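Local coordinates for pyridoxamine 5'-phosphate oxidase-related, FMN-binding protein (Paracoccus denitrificans, PDB 6VNA) that probably acts as a noncanonical heme oxygenase that degrades c-type heme, built on the FMN-binding fold of the pyridoxamine 5'-phosphate oxidase family, at residues D49-G60 with D127-P135; L68-A79 with A91-A99. All coordinates share one frame; numbering follows the deposited sequence.

How the interactions relate
Interactions 1 and 2 illustrate how one curled antiparallel sheet is closed by pairings of very different sequence separation. Interaction 2 joins 68-79 to 91-99 across a short connection, whereas interaction 1 brings 49-60 against 127-135, so the whole of interaction 2 lies between its two segments along the chain. Their centres are about 11 Å apart, and strands 92-101 and 128-135, one from each, are sheet neighbours. A salt bridge from Glu134 OE1 to Arg98 NH1 (2.7 Å) and packing of Trp131 on Ala99, Leu58 on Leu68 and Pro54 on Leu76 tie the two together, making them parts of one barrel-like core within the family domain.

Interaction 1: D49-G60 with D127-P135; sequences DADGVPLALLAG and DFRFWRIEP
Arg132 reaches across from strand 128-135 to the turn before strand 54-59, where Asp49 and Asp51 receive its guanidinium. Its CB leaves the strand on the side that also carries Leu55, and with CG anti to the carbonyl carbon (chi1 -70°) the chain sets out extended. CG runs past Leu55 CD1 at 4.1 Å and, like CD after it, lies beside the carboxylate of Asp49. A bend at chi3 then lays the flat group over Val53, whose CG1 sits under one face, 3.8 Å from CZ. At the tip the grip on Asp51 is end-on: NH2 meets the syn lone pair of OD2 at 3.1 Å, close to the guanidinium plane, and NH1 meets OD1 at 3.3 Å. NH1 also forms a salt bridge with Asp49 OD1 (3.1 Å), while Asp49 OD2 has a second cationic partner in Arg108. With an alanine here, Asp51 would probably lose its two-nitrogen grip and lie close to the Asp49 carboxylate, which would keep Arg108 alone of these two arginines. Beyond this network the strands pair as neighbours in the antiparallel beta-barrel of the FMN-binding split-barrel fold. Ala56 with Trp131 and Leu58 with Arg129 are hydrogen-bonded pairs, and the bond from Ala56 N to Trp131 O is short and almost straight (2.7 Å, 177°). Between them stands the non-hydrogen-bonded pair of Leu57 and Phe130. Leu57 sends CD1 over the centre of the Phe130 ring in a CH-pi contact, 3.9 Å from the centroid, and the same ring meets Trp112 of helix 108-115 edge-to-face. On the other side of the sheet, Leu58 CD1 lies over the five-membered ring of Trp131, the two side chains crossing at about a right angle. Back on the Leu57 side, Ala59 CB rests over one face of Phe128, with CZ of that ring 3.6 Å away.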
ATOM      1  N   ASP A  49       6.652 -10.084  13.815  1.00 67.11           N
ATOM      2  CA  ASP A  49       6.758 -10.902  15.063  1.00 78.33           C
ATOM      3  C   ASP A  49       8.212 -11.377  15.205  1.00 77.99           C
ATOM      4  O   ASP A  49       9.076 -10.876  14.438  1.00 65.37           O
ATOM      5  CB  ASP A  49       5.661 -11.974  15.230  1.00 82.19           C
ATOM      6  CG  ASP A  49       5.398 -12.924  14.080  1.00 82.26           C
ATOM      7  OD1 ASP A  49       6.188 -12.917  13.109  1.00 98.65           O
ATOM      8  OD2 ASP A  49       4.395 -13.671  14.177  1.00 66.89           O
ATOM      9  N   ALA A  50       8.459 -12.248  16.195  1.00 87.11           N
ATOM     10  CA  ALA A  50       9.776 -12.717  16.694  1.00 77.98           C
ATOM     11  C   ALA A  50      10.766 -12.970  15.549  1.00 68.98           C
ATOM     12  O   ALA A  50      11.880 -12.410  15.617  1.00 72.67           O
ATOM     13  CB  ALA A  50       9.572 -13.960  17.524  1.00 87.06           C
ATOM     14  N   ASP A  51      10.379 -13.769  14.547  1.00 63.19           N
ATOM     15  CA  ASP A  51      11.228 -14.144  13.380  1.00 64.84           C
ATOM     16  C   ASP A  51      11.330 -12.998  12.358  1.00 65.48           C
ATOM     17  O   ASP A  51      11.963 -13.218  11.299  1.00 70.64           O
ATOM     18  CB  ASP A  51      10.707 -15.413  12.698  1.00 71.41           C
ATOM     19  CG  ASP A  51       9.311 -15.307  12.096  1.00 82.48           C
ATOM     20  OD1 ASP A  51       8.573 -14.352  12.444  1.00 74.51           O
ATOM     21  OD2 ASP A  51       8.964 -16.191  11.280  1.00 88.62           O
ATOM     22  N   GLY A  52      10.724 -11.835  12.624  1.00 62.83           N
ATOM     23  CA  GLY A  52      10.875 -10.618  11.795  1.00 67.14           C
ATOM     24  C   GLY A  52      10.016 -10.645  10.539  1.00 61.93           C
ATOM     25  O   GLY A  52      10.320  -9.899   9.575  1.00 67.56           O
ATOM     26  N   VAL A  53       8.978 -11.479  10.545  1.00 60.92           N
ATOM     27  CA  VAL A  53       8.013 -11.665   9.424  1.00 53.52           C
ATOM     28  C   VAL A  53       6.907 -10.638   9.620  1.00 46.72           C
ATOM     29  O   VAL A  53       6.375 -10.513  10.729  1.00 44.86           O
ATOM     30  CB  VAL A  53       7.468 -13.108   9.405  1.00 61.45           C
ATOM     31  CG1 VAL A  53       6.273 -13.279   8.474  1.00 61.49           C
ATOM     32  CG2 VAL A  53       8.571 -14.096   9.053  1.00 61.70           C
ATOM     33  N   PRO A  54       6.553  -9.864   8.570  1.00 35.76           N
ATOM     34  CA  PRO A  54       5.484  -8.873   8.670  1.00 36.60           C
ATOM     35  C   PRO A  54       4.219  -9.471   9.292  1.00 40.76           C
ATOM     36  O   PRO A  54       3.869 -10.589   8.992  1.00 48.09           O
ATOM     37  CB  PRO A  54       5.196  -8.471   7.224  1.00 40.12           C
ATOM     38  CG  PRO A  54       6.500  -8.753   6.503  1.00 43.30           C
ATOM     39  CD  PRO A  54       7.141  -9.926   7.233  1.00 40.16           C
ATOM     40  N   LEU A  55       3.587  -8.727  10.183  1.00 45.24           N
ATOM     41  CA  LEU A  55       2.412  -9.192  10.951  1.00 48.15           C
ATOM     42  C   LEU A  55       1.399  -8.062  10.933  1.00 48.61           C
ATOM     43  O   LEU A  55       1.743  -6.994  11.423  1.00 53.53           O
ATOM     44  CB  LEU A  55       2.855  -9.509  12.379  1.00 55.09           C
ATOM     45  CG  LEU A  55       1.765  -9.957  13.349  1.00 57.25           C
ATOM     46  CD1 LEU A  55       1.228 -11.331  12.967  1.00 57.95           C
ATOM     47  CD2 LEU A  55       2.308  -9.966  14.777  1.00 61.03           C
ATOM     48  N   ALA A  56       0.224  -8.305  10.362  1.00 49.49           N
ATOM     49  CA  ALA A  56      -0.832  -7.297  10.149  1.00 47.78           C
ATOM     50  C   ALA A  56      -1.904  -7.544  11.204  1.00 45.33           C
ATOM     51  O   ALA A  56      -2.030  -8.689  11.653  1.00 46.33           O
ATOM     52  CB  ALA A  56      -1.349  -7.418   8.732  1.00 47.40           C
ATOM     53  N   LEU A  57      -2.608  -6.505  11.631  1.00 46.51           N
ATOM     54  CA  LEU A  57      -3.786  -6.634  12.524  1.00 47.62           C
ATOM     55  C   LEU A  57      -4.985  -6.027  11.778  1.00 52.40           C
ATOM     56  O   LEU A  57      -5.016  -4.789  11.594  1.00 47.82           O
ATOM     57  CB  LEU A  57      -3.466  -5.925  13.842  1.00 48.95           C
ATOM     58  CG  LEU A  57      -4.559  -5.928  14.911  1.00 56.00           C
ATOM     59  CD1 LEU A  57      -4.959  -7.334  15.297  1.00 56.27           C
ATOM     60  CD2 LEU A  57      -4.105  -5.170  16.151  1.00 62.55           C
ATOM     61  N   LEU A  58      -5.913  -6.871  11.316  1.00 55.48           N
ATOM     62  CA  LEU A  58      -7.061  -6.451  10.470  1.00 54.50           C
ATOM     63  C   LEU A  58      -8.363  -6.707  11.220  1.00 54.20           C
ATOM     64  O   LEU A  58      -8.417  -7.684  11.971  1.00 58.86           O
ATOM     65  CB  LEU A  58      -7.033  -7.230   9.152  1.00 54.64           C
ATOM     66  CG  LEU A  58      -5.721  -7.183   8.371  1.00 54.86           C
ATOM     67  CD1 LEU A  58      -5.860  -7.877   7.037  1.00 59.04           C
ATOM     68  CD2 LEU A  58      -5.250  -5.763   8.150  1.00 55.49           C
ATOM     69  N   ALA A  59      -9.348  -5.824  11.029  1.00 64.13           N
ATOM     70  CA  ALA A  59     -10.784  -6.054  11.323  1.00 63.82           C
ATOM     71  C   ALA A  59     -11.251  -7.221  10.445  1.00 70.66           C
ATOM     72  O   ALA A  59     -11.194  -7.103   9.200  1.00 66.85           O
ATOM     73  CB  ALA A  59     -11.584  -4.804  11.070  1.00 57.18           C
ATOM     74  N   GLY A  60     -11.661  -8.322  11.075  1.00 72.00           N
ATOM     75  CA  GLY A  60     -11.912  -9.624  10.426  1.00 70.11           C
ATOM     76  C   GLY A  60     -12.906  -9.580   9.271  1.00 64.05           C
ATOM     77  O   GLY A  60     -12.839 -10.508   8.458  1.00 62.50           O
ATOM     78  N   ASP A 127     -13.366  -8.139  17.079  1.00102.31           N
ATOM     79  CA  ASP A 127     -13.478  -8.751  15.726  1.00 93.27           C
ATOM     80  C   ASP A 127     -12.119  -8.709  15.005  1.00 85.14           C
ATOM     81  O   ASP A 127     -12.099  -8.965  13.798  1.00 87.04           O
ATOM     82  CB  ASP A 127     -14.567  -8.048  14.903  1.00 95.23           C
ATOM     83  CG  ASP A 127     -14.836  -6.597  15.288  1.00 96.10           C
ATOM     84  OD1 ASP A 127     -15.010  -6.336  16.496  1.00 90.91           O
ATOM     85  OD2 ASP A 127     -14.878  -5.734  14.381  1.00 92.56           O
ATOM     86  N   PHE A 128     -11.017  -8.435  15.715  1.00 80.00           N
ATOM     87  CA  PHE A 128      -9.699  -8.093  15.120  1.00 71.54           C
ATOM     88  C   PHE A 128      -8.768  -9.300  15.158  1.00 70.10           C
ATOM     89  O   PHE A 128      -8.772 -10.031  16.154  1.00 74.14           O
ATOM     90  CB  PHE A 128      -9.094  -6.874  15.813  1.00 74.72           C
ATOM     91  CG  PHE A 128      -9.519  -5.564  15.197  1.00 67.43           C
ATOM     92  CD1 PHE A 128     -10.682  -4.941  15.608  1.00 62.78           C
ATOM     93  CD2 PHE A 128      -8.771  -4.985  14.179  1.00 67.55           C
ATOM     94  CE1 PHE A 128     -11.081  -3.749  15.024  1.00 68.26           C
ATOM     95  CE2 PHE A 128      -9.171  -3.794  13.598  1.00 67.71           C
ATOM     96  CZ  PHE A 128     -10.334  -3.187  14.013  1.00 68.13           C
ATOM     97  N   ARG A 129      -7.981  -9.477  14.093  1.00 67.90           N
ATOM     98  CA  ARG A 129      -7.221 -10.719  13.837  1.00 66.99           C
ATOM     99  C   ARG A 129      -5.822 -10.430  13.299  1.00 60.38           C
ATOM    100  O   ARG A 129      -5.673  -9.552  12.416  1.00 49.91           O
ATOM    101  CB  ARG A 129      -7.912 -11.551  12.760  1.00 82.36           C
ATOM    102  CG  ARG A 129      -9.159 -12.290  13.209  1.00 94.29           C
ATOM    103  CD  ARG A 129      -9.612 -13.119  12.021  1.00107.18           C
ATOM    104  NE  ARG A 129      -8.864 -14.359  11.843  1.00100.01           N
ATOM    105  CZ  ARG A 129      -9.031 -15.212  10.835  1.00 98.50           C
ATOM    106  NH1 ARG A 129      -9.920 -14.980   9.877  1.00 89.19           N
ATOM    107  NH2 ARG A 129      -8.299 -16.310  10.792  1.00103.08           N
ATOM    108  N   PHE A 130      -4.872 -11.266  13.711  1.00 56.33           N
ATOM    109  CA  PHE A 130      -3.472 -11.234  13.239  1.00 60.18           C
ATOM    110  C   PHE A 130      -3.348 -12.091  11.984  1.00 57.26           C
ATOM    111  O   PHE A 130      -3.862 -13.222  11.995  1.00 62.72           O
ATOM    112  CB  PHE A 130      -2.514 -11.711  14.334  1.00 60.72           C
ATOM    113  CG  PHE A 130      -2.365 -10.745  15.476  1.00 64.27           C
ATOM    114  CD1 PHE A 130      -1.533  -9.638  15.365  1.00 71.33           C
ATOM    115  CD2 PHE A 130      -3.068 -10.929  16.653  1.00 66.58           C
ATOM    116  CE1 PHE A 130      -1.387  -8.753  16.421  1.00 69.95           C
ATOM    117  CE2 PHE A 130      -2.924 -10.040  17.708  1.00 74.27           C
ATOM    118  CZ  PHE A 130      -2.084  -8.953  17.588  1.00 73.46           C
ATOM    119  N   TRP A 131      -2.661 -11.546  10.974  1.00 55.50           N
ATOM    120  CA  TRP A 131      -2.199 -12.215   9.727  1.00 55.16           C
ATOM    121  C   TRP A 131      -0.679 -12.061   9.575  1.00 57.33           C
ATOM    122  O   TRP A 131      -0.212 -10.902   9.580  1.00 53.43           O
ATOM    123  CB  TRP A 131      -2.869 -11.570   8.516  1.00 57.03           C
ATOM    124  CG  TRP A 131      -4.352 -11.731   8.438  1.00 58.29           C
ATOM    125  CD1 TRP A 131      -5.320 -11.046   9.115  1.00 59.04           C
ATOM    126  CD2 TRP A 131      -5.036 -12.609   7.537  1.00 58.38           C
ATOM    127  NE1 TRP A 131      -6.565 -11.471   8.719  1.00 57.99           N
ATOM    128  CE2 TRP A 131      -6.420 -12.429   7.754  1.00 57.05           C
ATOM    129  CE3 TRP A 131      -4.598 -13.542   6.590  1.00 58.99           C
ATOM    130  CZ2 TRP A 131      -7.376 -13.147   7.045  1.00 57.96           C
ATOM    131  CZ3 TRP A 131      -5.546 -14.258   5.894  1.00 62.91           C
ATOM    132  CH2 TRP A 131      -6.911 -14.054   6.116  1.00 62.79           C
ATOM    133  N   ARG A 132       0.051 -13.163   9.379  1.00 51.60           N
ATOM    134  CA  ARG A 132       1.462 -13.138   8.928  1.00 54.30           C
ATOM    135  C   ARG A 132       1.461 -12.951   7.416  1.00 55.80           C
ATOM    136  O   ARG A 132       0.719 -13.666   6.741  1.00 58.07           O
ATOM    137  CB  ARG A 132       2.192 -14.435   9.286  1.00 54.71           C
ATOM    138  CG  ARG A 132       2.450 -14.600  10.775  1.00 59.96           C
ATOM    139  CD  ARG A 132       2.890 -16.012  11.115  1.00 63.56           C
ATOM    140  NE  ARG A 132       4.047 -16.442  10.345  1.00 63.35           N
ATOM    141  CZ  ARG A 132       5.315 -16.263  10.696  1.00 64.21           C
ATOM    142  NH1 ARG A 132       5.627 -15.627  11.814  1.00 70.34           N
ATOM    143  NH2 ARG A 132       6.278 -16.706   9.910  1.00 66.19           N
ATOM    144  N   ILE A 133       2.256 -12.022   6.898  1.00 55.17           N
ATOM    145  CA  ILE A 133       2.404 -11.838   5.429  1.00 51.92           C
ATOM    146  C   ILE A 133       3.801 -12.322   5.080  1.00 56.53           C
ATOM    147  O   ILE A 133       4.761 -11.556   5.285  1.00 58.96           O
ATOM    148  CB  ILE A 133       2.096 -10.390   5.007  1.00 52.26           C
ATOM    149  CG1 ILE A 133       0.659 -10.034   5.388  1.00 54.49           C
ATOM    150  CG2 ILE A 133       2.321 -10.199   3.516  1.00 52.28           C
ATOM    151  CD1 ILE A 133       0.382  -8.579   5.429  1.00 63.95           C
ATOM    152  N   GLU A 134       3.889 -13.581   4.644  1.00 56.76           N
ATOM    153  CA  GLU A 134       5.161 -14.293   4.397  1.00 54.10           C
ATOM    154  C   GLU A 134       5.727 -13.792   3.080  1.00 54.28           C
ATOM    155  O   GLU A 134       5.073 -13.882   2.052  1.00 59.68           O
ATOM    156  CB  GLU A 134       4.948 -15.802   4.381  1.00 57.55           C
ATOM    157  CG  GLU A 134       4.516 -16.356   5.725  1.00 69.92           C
ATOM    158  CD  GLU A 134       4.053 -17.805   5.684  1.00 78.82           C
ATOM    159  OE1 GLU A 134       3.994 -18.367   4.570  1.00 85.07           O
ATOM    160  OE2 GLU A 134       3.746 -18.363   6.766  1.00 82.13           O
ATOM    161  N   PRO A 135       6.930 -13.188   3.085  1.00 56.80           N
ATOM    162  CA  PRO A 135       7.483 -12.617   1.866  1.00 57.76           C
ATOM    163  C   PRO A 135       7.985 -13.675   0.884  1.00 56.49           C
ATOM    164  O   PRO A 135       8.572 -14.643   1.301  1.00 56.83           O
ATOM    165  CB  PRO A 135       8.633 -11.714   2.353  1.00 61.17           C
ATOM    166  CG  PRO A 135       9.004 -12.265   3.716  1.00 61.95           C
ATOM    167  CD  PRO A 135       7.740 -12.881   4.276  1.00 58.71           C
TER

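Interaction 2: L68-A79 with A91-A99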
ATOM      1  N   LEU A  68      -8.616 -11.115   1.558  1.00 54.55           N
ATOM      2  CA  LEU A  68      -7.545 -12.074   1.942  1.00 51.63           C
ATOM      3  C   LEU A  68      -8.145 -13.457   2.127  1.00 45.44           C
ATOM      4  O   LEU A  68      -7.551 -14.397   1.609  1.00 56.30           O
ATOM      5  CB  LEU A  68      -6.856 -11.639   3.238  1.00 53.87           C
ATOM      6  CG  LEU A  68      -5.773 -10.573   3.090  1.00 50.14           C
ATOM      7  CD1 LEU A  68      -5.158 -10.326   4.455  1.00 57.68           C
ATOM      8  CD2 LEU A  68      -4.707 -10.965   2.070  1.00 44.56           C
ATOM      9  N   ALA A  69      -9.267 -13.537   2.846  1.00 46.86           N
ATOM     10  CA  ALA A  69     -10.074 -14.760   3.092  1.00 52.38           C
ATOM     11  C   ALA A  69     -10.292 -15.543   1.785  1.00 52.16           C
ATOM     12  O   ALA A  69     -10.140 -16.779   1.781  1.00 55.55           O
ATOM     13  CB  ALA A  69     -11.381 -14.371   3.743  1.00 48.57           C
ATOM     14  N   VAL A  70     -10.562 -14.835   0.694  1.00 55.77           N
ATOM     15  CA  VAL A  70     -10.871 -15.411  -0.647  1.00 54.07           C
ATOM     16  C   VAL A  70      -9.571 -15.646  -1.428  1.00 57.08           C
ATOM     17  O   VAL A  70      -9.514 -16.660  -2.135  1.00 64.06           O
ATOM     18  CB  VAL A  70     -11.840 -14.472  -1.386  1.00 55.06           C
ATOM     19  CG1 VAL A  70     -12.020 -14.843  -2.849  1.00 55.18           C
ATOM     20  CG2 VAL A  70     -13.178 -14.403  -0.663  1.00 53.11           C
ATOM     21  N   ASP A  71      -8.576 -14.746  -1.338  1.00 55.95           N
ATOM     22  CA  ASP A  71      -7.271 -14.865  -2.058  1.00 53.99           C
ATOM     23  C   ASP A  71      -6.149 -14.307  -1.184  1.00 55.73           C
ATOM     24  O   ASP A  71      -6.063 -13.097  -0.977  1.00 53.79           O
ATOM     25  CB  ASP A  71      -7.293 -14.130  -3.400  1.00 54.32           C
ATOM     26  CG  ASP A  71      -6.128 -14.480  -4.314  1.00 58.71           C
ATOM     27  OD1 ASP A  71      -5.071 -14.887  -3.802  1.00 60.19           O
ATOM     28  OD2 ASP A  71      -6.290 -14.341  -5.542  1.00 65.50           O
ATOM     29  N   PRO A  72      -5.227 -15.147  -0.672  1.00 51.53           N
ATOM     30  CA  PRO A  72      -4.218 -14.663   0.270  1.00 54.51           C
ATOM     31  C   PRO A  72      -3.041 -13.886  -0.361  1.00 53.05           C
ATOM     32  O   PRO A  72      -2.135 -13.527   0.333  1.00 51.48           O
ATOM     33  CB  PRO A  72      -3.754 -15.956   0.982  1.00 56.39           C
ATOM     34  CG  PRO A  72      -4.065 -17.098   0.010  1.00 54.44           C
ATOM     35  CD  PRO A  72      -5.116 -16.585  -0.955  1.00 51.80           C
ATOM     36  N   ARG A  73      -3.056 -13.603  -1.656  1.00 50.91           N
ATOM     37  CA  ARG A  73      -1.965 -12.796  -2.257  1.00 52.37           C
ATOM     38  C   ARG A  73      -2.059 -11.362  -1.715  1.00 51.13           C
ATOM     39  O   ARG A  73      -3.166 -10.812  -1.682  1.00 49.78           O
ATOM     40  CB  ARG A  73      -1.980 -12.899  -3.784  1.00 51.36           C
ATOM     41  CG  ARG A  73      -1.396 -14.213  -4.280  1.00 49.48           C
ATOM     42  CD  ARG A  73      -1.505 -14.376  -5.782  1.00 52.77           C
ATOM     43  NE  ARG A  73      -2.897 -14.499  -6.192  1.00 56.17           N
ATOM     44  CZ  ARG A  73      -3.331 -14.420  -7.442  1.00 55.05           C
ATOM     45  NH1 ARG A  73      -2.492 -14.202  -8.445  1.00 54.74           N
ATOM     46  NH2 ARG A  73      -4.621 -14.552  -7.677  1.00 57.33           N
ATOM     47  N   ALA A  74      -0.926 -10.811  -1.261  1.00 51.14           N
ATOM     48  CA  ALA A  74      -0.853  -9.560  -0.466  1.00 48.47           C
ATOM     49  C   ALA A  74       0.423  -8.806  -0.814  1.00 45.35           C
ATOM     50  O   ALA A  74       1.491  -9.444  -0.849  1.00 44.80           O
ATOM     51  CB  ALA A  74      -0.908  -9.866   1.014  1.00 48.73           C
ATOM     52  N   GLY A  75       0.283  -7.510  -1.098  1.00 48.81           N
ATOM     53  CA  GLY A  75       1.385  -6.528  -1.182  1.00 46.75           C
ATOM     54  C   GLY A  75       1.475  -5.654   0.060  1.00 41.88           C
ATOM     55  O   GLY A  75       0.421  -5.341   0.670  1.00 43.42           O
ATOM     56  N   LEU A  76       2.689  -5.292   0.462  1.00 44.95           N
ATOM     57  CA  LEU A  76       2.923  -4.259   1.516  1.00 44.03           C
ATOM     58  C   LEU A  76       3.892  -3.219   0.964  1.00 41.52           C
ATOM     59  O   LEU A  76       4.910  -3.641   0.341  1.00 45.29           O
ATOM     60  CB  LEU A  76       3.535  -4.877   2.774  1.00 41.99           C
ATOM     61  CG  LEU A  76       2.688  -5.879   3.531  1.00 42.01           C
ATOM     62  CD1 LEU A  76       3.536  -6.629   4.552  1.00 44.34           C
ATOM     63  CD2 LEU A  76       1.526  -5.192   4.212  1.00 43.77           C
ATOM     64  N   LEU A  77       3.562  -1.936   1.165  1.00 42.39           N
ATOM     65  CA  LEU A  77       4.507  -0.792   1.156  1.00 39.99           C
ATOM     66  C   LEU A  77       4.800  -0.369   2.598  1.00 38.55           C
ATOM     67  O   LEU A  77       3.855  -0.065   3.362  1.00 39.69           O
ATOM     68  CB  LEU A  77       3.905   0.396   0.405  1.00 41.04           C
ATOM     69  CG  LEU A  77       4.870   1.565   0.192  1.00 41.56           C
ATOM     70  CD1 LEU A  77       6.183   1.076  -0.426  1.00 40.68           C
ATOM     71  CD2 LEU A  77       4.236   2.625  -0.702  1.00 44.64           C
ATOM     72  N   ILE A  78       6.072  -0.313   2.947  1.00 42.07           N
ATOM     73  CA  ILE A  78       6.541   0.110   4.299  1.00 42.91           C
ATOM     74  C   ILE A  78       7.482   1.300   4.098  1.00 37.19           C
ATOM     75  O   ILE A  78       8.495   1.167   3.418  1.00 38.94           O
ATOM     76  CB  ILE A  78       7.175  -1.099   5.004  1.00 47.22           C
ATOM     77  CG1 ILE A  78       6.146  -2.221   5.132  1.00 52.01           C
ATOM     78  CG2 ILE A  78       7.779  -0.714   6.343  1.00 50.56           C
ATOM     79  CD1 ILE A  78       6.744  -3.559   5.446  1.00 57.77           C
ATOM     80  N   ALA A  79       7.096   2.462   4.584  1.00 46.52           N
ATOM     81  CA  ALA A  79       7.889   3.702   4.492  1.00 49.87           C
ATOM     82  C   ALA A  79       8.343   4.057   5.903  1.00 47.87           C
ATOM     83  O   ALA A  79       7.800   3.500   6.870  1.00 53.37           O
ATOM     84  CB  ALA A  79       7.082   4.801   3.840  1.00 52.67           C
ATOM     85  N   ALA A  91      12.802   6.586   2.356  1.00 47.16           N
ATOM     86  CA  ALA A  91      13.144   5.171   2.107  1.00 44.68           C
ATOM     87  C   ALA A  91      11.848   4.364   2.219  1.00 43.76           C
ATOM     88  O   ALA A  91      11.005   4.675   3.120  1.00 48.25           O
ATOM     89  CB  ALA A  91      14.198   4.689   3.077  1.00 43.17           C
ATOM     90  N   ARG A  92      11.686   3.354   1.372  1.00 40.45           N
ATOM     91  CA  ARG A  92      10.436   2.557   1.342  1.00 40.16           C
ATOM     92  C   ARG A  92      10.662   1.198   0.700  1.00 38.35           C
ATOM     93  O   ARG A  92      11.414   1.077  -0.302  1.00 38.71           O
ATOM     94  CB  ARG A  92       9.363   3.303   0.560  1.00 43.64           C
ATOM     95  CG  ARG A  92       9.802   3.629  -0.854  1.00 44.48           C
ATOM     96  CD  ARG A  92       9.313   5.019  -1.164  1.00 49.73           C
ATOM     97  NE  ARG A  92       9.385   5.345  -2.576  1.00 46.68           N
ATOM     98  CZ  ARG A  92      10.058   6.348  -3.103  1.00 50.63           C
ATOM     99  NH1 ARG A  92      10.800   7.159  -2.357  1.00 52.32           N
ATOM    100  NH2 ARG A  92       9.996   6.514  -4.408  1.00 57.23           N
ATOM    101  N   LEU A  93      10.005   0.208   1.274  1.00 41.65           N
ATOM    102  CA  LEU A  93      10.171  -1.217   0.913  1.00 42.30           C
ATOM    103  C   LEU A  93       8.816  -1.736   0.423  1.00 40.38           C
ATOM    104  O   LEU A  93       7.808  -1.520   1.164  1.00 39.55           O
ATOM    105  CB  LEU A  93      10.646  -1.952   2.171  1.00 41.70           C
ATOM    106  CG  LEU A  93      10.735  -3.460   1.995  1.00 42.84           C
ATOM    107  CD1 LEU A  93      11.783  -3.794   0.942  1.00 41.48           C
ATOM    108  CD2 LEU A  93      11.024  -4.138   3.333  1.00 46.76           C
ATOM    109  N   SER A  94       8.785  -2.309  -0.785  1.00 41.45           N
ATOM    110  CA  SER A  94       7.617  -3.018  -1.380  1.00 43.52           C
ATOM    111  C   SER A  94       7.826  -4.506  -1.164  1.00 47.22           C
ATOM    112  O   SER A  94       8.844  -5.020  -1.647  1.00 48.13           O
ATOM    113  CB  SER A  94       7.459  -2.783  -2.854  1.00 42.28           C
ATOM    114  OG  SER A  94       7.098  -1.447  -3.126  1.00 45.75           O
ATOM    115  N   ILE A  95       6.887  -5.173  -0.511  1.00 47.18           N
ATOM    116  CA  ILE A  95       6.937  -6.652  -0.369  1.00 51.24           C
ATOM    117  C   ILE A  95       5.774  -7.271  -1.143  1.00 47.54           C
ATOM    118  O   ILE A  95       4.686  -6.715  -1.085  1.00 44.59           O
ATOM    119  CB  ILE A  95       6.921  -7.020   1.116  1.00 50.59           C
ATOM    120  CG1 ILE A  95       8.193  -6.498   1.776  1.00 50.11           C
ATOM    121  CG2 ILE A  95       6.733  -8.515   1.306  1.00 51.34           C
ATOM    122  CD1 ILE A  95       8.228  -6.732   3.254  1.00 54.00           C
ATOM    123  N   LEU A  96       6.060  -8.354  -1.865  1.00 53.81           N
ATOM    124  CA  LEU A  96       5.078  -9.313  -2.432  1.00 52.72           C
ATOM    125  C   LEU A  96       5.066 -10.525  -1.496  1.00 50.43           C
ATOM    126  O   LEU A  96       6.139 -11.054  -1.229  1.00 47.89           O
ATOM    127  CB  LEU A  96       5.489  -9.722  -3.850  1.00 50.59           C
ATOM    128  CG  LEU A  96       5.563  -8.630  -4.923  1.00 53.17           C
ATOM    129  CD1 LEU A  96       5.938  -9.224  -6.272  1.00 48.60           C
ATOM    130  CD2 LEU A  96       4.265  -7.857  -5.059  1.00 55.88           C
ATOM    131  N   GLY A  97       3.893 -10.913  -0.992  1.00 49.15           N
ATOM    132  CA  GLY A  97       3.783 -11.966   0.028  1.00 53.19           C
ATOM    133  C   GLY A  97       2.493 -12.743  -0.111  1.00 53.15           C
ATOM    134  O   GLY A  97       1.697 -12.409  -1.033  1.00 47.42           O
ATOM    135  N   ARG A  98       2.306 -13.729   0.775  1.00 52.28           N
ATOM    136  CA  ARG A  98       1.039 -14.476   0.952  1.00 59.86           C
ATOM    137  C   ARG A  98       0.612 -14.366   2.421  1.00 53.18           C
ATOM    138  O   ARG A  98       1.426 -14.621   3.302  1.00 59.52           O
ATOM    139  CB  ARG A  98       1.177 -15.914   0.430  1.00 71.96           C
ATOM    140  CG  ARG A  98       2.314 -16.741   1.021  1.00 92.94           C
ATOM    141  CD  ARG A  98       3.606 -16.725   0.205  1.00108.74           C
ATOM    142  NE  ARG A  98       4.204 -18.042  -0.048  1.00110.92           N
ATOM    143  CZ  ARG A  98       4.900 -18.772   0.828  1.00110.60           C
ATOM    144  NH1 ARG A  98       5.095 -18.352   2.068  1.00100.79           N
ATOM    145  NH2 ARG A  98       5.393 -19.941   0.457  1.00118.35           N
ATOM    146  N   ALA A  99      -0.636 -13.976   2.663  1.00 47.89           N
ATOM    147  CA  ALA A  99      -1.216 -13.794   4.004  1.00 53.23           C
ATOM    148  C   ALA A  99      -1.575 -15.163   4.580  1.00 57.85           C
ATOM    149  O   ALA A  99      -2.025 -16.020   3.817  1.00 66.46           O
ATOM    150  CB  ALA A  99      -2.423 -12.895   3.924  1.00 54.46           C
TER
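Ala74 and Gly97 exchange backbone hydrogen bonds, as do Leu76 with Ile95 and Ile78 with Leu93, so strands 73-79 and 92-99 form a regular antiparallel pair. The tightest of these bonds runs from Ile95 N to Leu76 O (2.6 Å). Where strand 73-79 begins, Ala99 N reaches Pro72 O at 2.8 Å, nearly straight at 174°. The intervening residues turn their polar backbone groups to other partners: Gly75 and Leu77 to strand 26-32, Arg92 and Ser94 to strand 137-141. Just after the helix, Asp71 forms an Asx turn, its OD1 accepting from Arg73 N. The guanidinium of Arg73 takes the same carboxylate side-on, NE to OD1 and NH2 to OD2 (2.7 Å), leaving NH1 to bond Thr36 O of the second subunit. Ser94 OG likewise pairs with Val41 O of that subunit. On the opposite side of the sheet the contacts are apolar: Ile78 CD1 meets Ile95 CD1 at 4.1 Å beneath Leu21 of helix 11-23, and Leu68 CD2 presses on Ala99 CB at 3.5 Å. One face of this pair thus builds the apolar interior, while the other meets the second subunit through a mixture of hydrogen bonds and packing.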